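Local atomic coordinates of putative uncharacterized protein (PDB entry 3K29), a protein that is probably a YscO-like component or chaperone of the type III secretion apparatus, built as a long antiparallel helical hairpin. Residues A[3-8]-A[130-135]. Residues are numbered along the deposited sequence; the frame is centred on the assembly and turned at random.
Sequences VRYPLE and EEWMKE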
loop_
_atom_site.group_PDB
_atom_site.type_symbol
_atom_site.label_atom_id
_atom_site.label_comp_id
_atom_site.label_asym_id
_atom_site.label_seq_id
_atom_site.Cartn_x
_atom_site.Cartn_y
_atom_site.Cartn_z
ATOM N N VAL A 3 12.584 -17.608 32.798
ATOM C CA VAL A 3 13.096 -17.991 31.469
ATOM C C VAL A 3 12.108 -17.564 30.363
ATOM O O VAL A 3 11.081 -18.217 30.137
ATOM C CB VAL A 3 13.353 -19.527 31.357
ATOM C CG1 VAL A 3 14.054 -19.876 30.022
ATOM C CG2 VAL A 3 14.115 -20.073 32.599
ATOM N N ARG A 4 12.433 -16.461 29.696
ATOM C CA ARG A 4 11.661 -15.937 28.579
ATOM C C ARG A 4 12.268 -16.404 27.249
ATOM O O ARG A 4 13.384 -16.924 27.209
ATOM C CB ARG A 4 11.674 -14.409 28.638
ATOM C CG ARG A 4 11.601 -13.830 30.038
ATOM C CD ARG A 4 10.170 -13.621 30.480
ATOM N NE ARG A 4 10.122 -12.861 31.723
ATOM C CZ ARG A 4 9.007 -12.431 32.311
ATOM N NH1 ARG A 4 7.816 -12.675 31.769
ATOM N NH2 ARG A 4 9.089 -11.750 33.449
ATOM N N TYR A 5 11.544 -16.193 26.158
ATOM C CA TYR A 5 11.998 -16.596 24.834
ATOM C C TYR A 5 13.310 -15.906 24.453
ATOM O O TYR A 5 13.392 -14.686 24.533
ATOM C CB TYR A 5 10.913 -16.268 23.804
ATOM C CG TYR A 5 11.272 -16.620 22.391
ATOM C CD1 TYR A 5 11.800 -17.866 22.072
ATOM C CD2 TYR A 5 11.069 -15.707 21.363
ATOM C CE1 TYR A 5 12.133 -18.191 20.771
ATOM C CE2 TYR A 5 11.382 -16.022 20.055
ATOM C CZ TYR A 5 11.925 -17.271 19.770
ATOM O OH TYR A 5 12.246 -17.593 18.461
ATOM N N PRO A 6 14.344 -16.681 24.049
ATOM C CA PRO A 6 15.667 -16.070 23.801
ATOM C C PRO A 6 15.637 -15.035 22.684
ATOM O O PRO A 6 16.464 -14.115 22.643
ATOM C CB PRO A 6 16.511 -17.272 23.368
ATOM C CG PRO A 6 15.925 -18.390 24.098
ATOM C CD PRO A 6 14.435 -18.153 24.016
ATOM N N LEU A 7 14.693 -15.202 21.764
ATOM C CA LEU A 7 14.627 -14.327 20.618
ATOM C C LEU A 7 13.439 -13.343 20.742
ATOM O O LEU A 7 12.927 -12.802 19.758
ATOM C CB LEU A 7 14.635 -15.134 19.303
ATOM C CG LEU A 7 15.915 -15.895 18.916
ATOM C CD1 LEU A 7 15.667 -16.642 17.615
ATOM C CD2 LEU A 7 17.095 -14.966 18.742
ATOM N N GLU A 8 13.043 -13.086 21.985
ATOM C CA GLU A 8 12.038 -12.071 22.253
ATOM C C GLU A 8 12.377 -10.720 21.580
ATOM O O GLU A 8 11.493 -10.088 20.991
ATOM C CB GLU A 8 11.810 -11.899 23.751
ATOM C CG GLU A 8 10.523 -11.175 24.046
ATOM C CD GLU A 8 9.291 -11.914 23.537
ATOM O OE1 GLU A 8 9.359 -13.137 23.272
ATOM O OE2 GLU A 8 8.235 -11.260 23.411
ATOM N N GLU A 130 6.554 -20.118 19.877
ATOM C CA GLU A 130 5.620 -21.122 20.275
ATOM C C GLU A 130 6.322 -22.465 20.447
ATOM O O GLU A 130 6.123 -23.147 21.451
ATOM C CB GLU A 130 4.525 -21.238 19.229
ATOM C CG GLU A 130 3.278 -21.839 19.750
ATOM C CD GLU A 130 2.165 -21.732 18.732
ATOM O OE1 GLU A 130 1.215 -20.958 18.995
ATOM O OE2 GLU A 130 2.261 -22.395 17.665
ATOM N N GLU A 131 7.151 -22.834 19.475
ATOM C CA GLU A 131 7.829 -24.131 19.522
ATOM C C GLU A 131 8.960 -24.166 20.548
ATOM O O GLU A 131 9.218 -25.217 21.119
ATOM C CB GLU A 131 8.340 -24.550 18.152
ATOM C CG GLU A 131 7.234 -24.752 17.149
ATOM C CD GLU A 131 7.750 -24.770 15.743
ATOM O OE1 GLU A 131 8.901 -24.309 15.540
ATOM O OE2 GLU A 131 7.008 -25.241 14.838
ATOM N N TRP A 132 9.618 -23.032 20.786
ATOM C CA TRP A 132 10.614 -22.944 21.869
ATOM C C TRP A 132 9.923 -23.161 23.218
ATOM O O TRP A 132 10.376 -23.951 24.038
ATOM C CB TRP A 132 11.332 -21.593 21.877
ATOM C CG TRP A 132 12.038 -21.344 23.193
ATOM C CD1 TRP A 132 13.313 -21.717 23.525
ATOM C CD2 TRP A 132 11.482 -20.703 24.363
ATOM N NE1 TRP A 132 13.580 -21.364 24.823
ATOM C CE2 TRP A 132 12.480 -20.740 25.365
ATOM C CE3 TRP A 132 10.230 -20.106 24.656
ATOM C CZ2 TRP A 132 12.286 -20.177 26.641
ATOM C CZ3 TRP A 132 10.008 -19.570 25.937
ATOM C CH2 TRP A 132 11.051 -19.595 26.910
HETATM N N MSE A 133 8.810 -22.460 23.413
HETATM C CA MSE A 133 8.087 -22.461 24.676
HETATM C C MSE A 133 7.532 -23.861 25.002
HETATM O O MSE A 133 7.587 -24.293 26.148
HETATM C CB MSE A 133 7.031 -21.353 24.627
HETATM C CG MSE A 133 5.963 -21.341 25.678
HETATM SE SE MSE A 133 4.559 -20.098 25.068
HETATM C CE MSE A 133 3.555 -21.233 23.765
ATOM N N LYS A 134 7.051 -24.577 23.984
ATOM C CA LYS A 134 6.651 -25.982 24.131
ATOM C C LYS A 134 7.810 -26.866 24.616
ATOM O O LYS A 134 7.644 -27.650 25.559
ATOM C CB LYS A 134 6.103 -26.517 22.804
ATOM C CG LYS A 134 5.550 -27.959 22.781
ATOM C CD LYS A 134 4.947 -28.229 21.380
ATOM C CE LYS A 134 4.287 -29.602 21.249
ATOM N NZ LYS A 134 3.881 -29.885 19.825
ATOM N N GLU A 135 8.960 -26.743 23.949
ATOM C CA GLU A 135 10.186 -27.437 24.344
ATOM C C GLU A 135 10.661 -27.015 25.728
ATOM O O GLU A 135 11.128 -27.857 26.499
ATOM C CB GLU A 135 11.326 -27.231 23.334
ATOM C CG GLU A 135 11.831 -28.493 22.652
ATOM C CD GLU A 135 11.802 -29.717 23.567
ATOM O OE1 GLU A 135 10.713 -30.298 23.724
ATOM O OE2 GLU A 135 12.851 -30.098 24.143
#
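Tyr-5, in the N-terminal segment 3-8, extended up to this residue, passes Trp-132 of the helical segment 130-135 with its CA 7.1 Å from that of Met-133, the nearest backbone approach, and a type I turn from Tyr-5 to Glu-8 then leads the chain into helix 8-66. On the helix side every close contact is made by Trp-132. With CG anti to the backbone N (chi1 163°), its indole projects from the helix and turns one face to Tyr-5 and Pro-6. Two CH-pi contacts cover that face: Tyr-5 CA sits 3.7 Å from the centroid of the six-membered ring, 11° off its normal, and Pro-6 CD stands 3.5 Å from that of the five-membered ring. The side chains of Tyr-5 and Trp-132 run antiparallel, with Tyr-5 CD1 3.7 Å from Trp-132 CD2 and the phenol plane oblique, at 54°, to the five-membered ring, neither stacked nor T-shaped. At the far rim, Val-3 O lies in the indole plane 3.5 Å from Trp-132 CH2, while Val-3 CG1 touches CZ2 at 3.8 Å. Tyr-5, the buried member, also packs on His-128 and Lys-129, and Lys-129 forms a salt bridge with Glu-8. This mainly apolar surface contact lays the N-terminal arm against helix 70-160 where helix 8-66 begins, at the open end of the paired part of the YscO-like antiparallel two-helix hairpin, predicted in part to be a coiled coil.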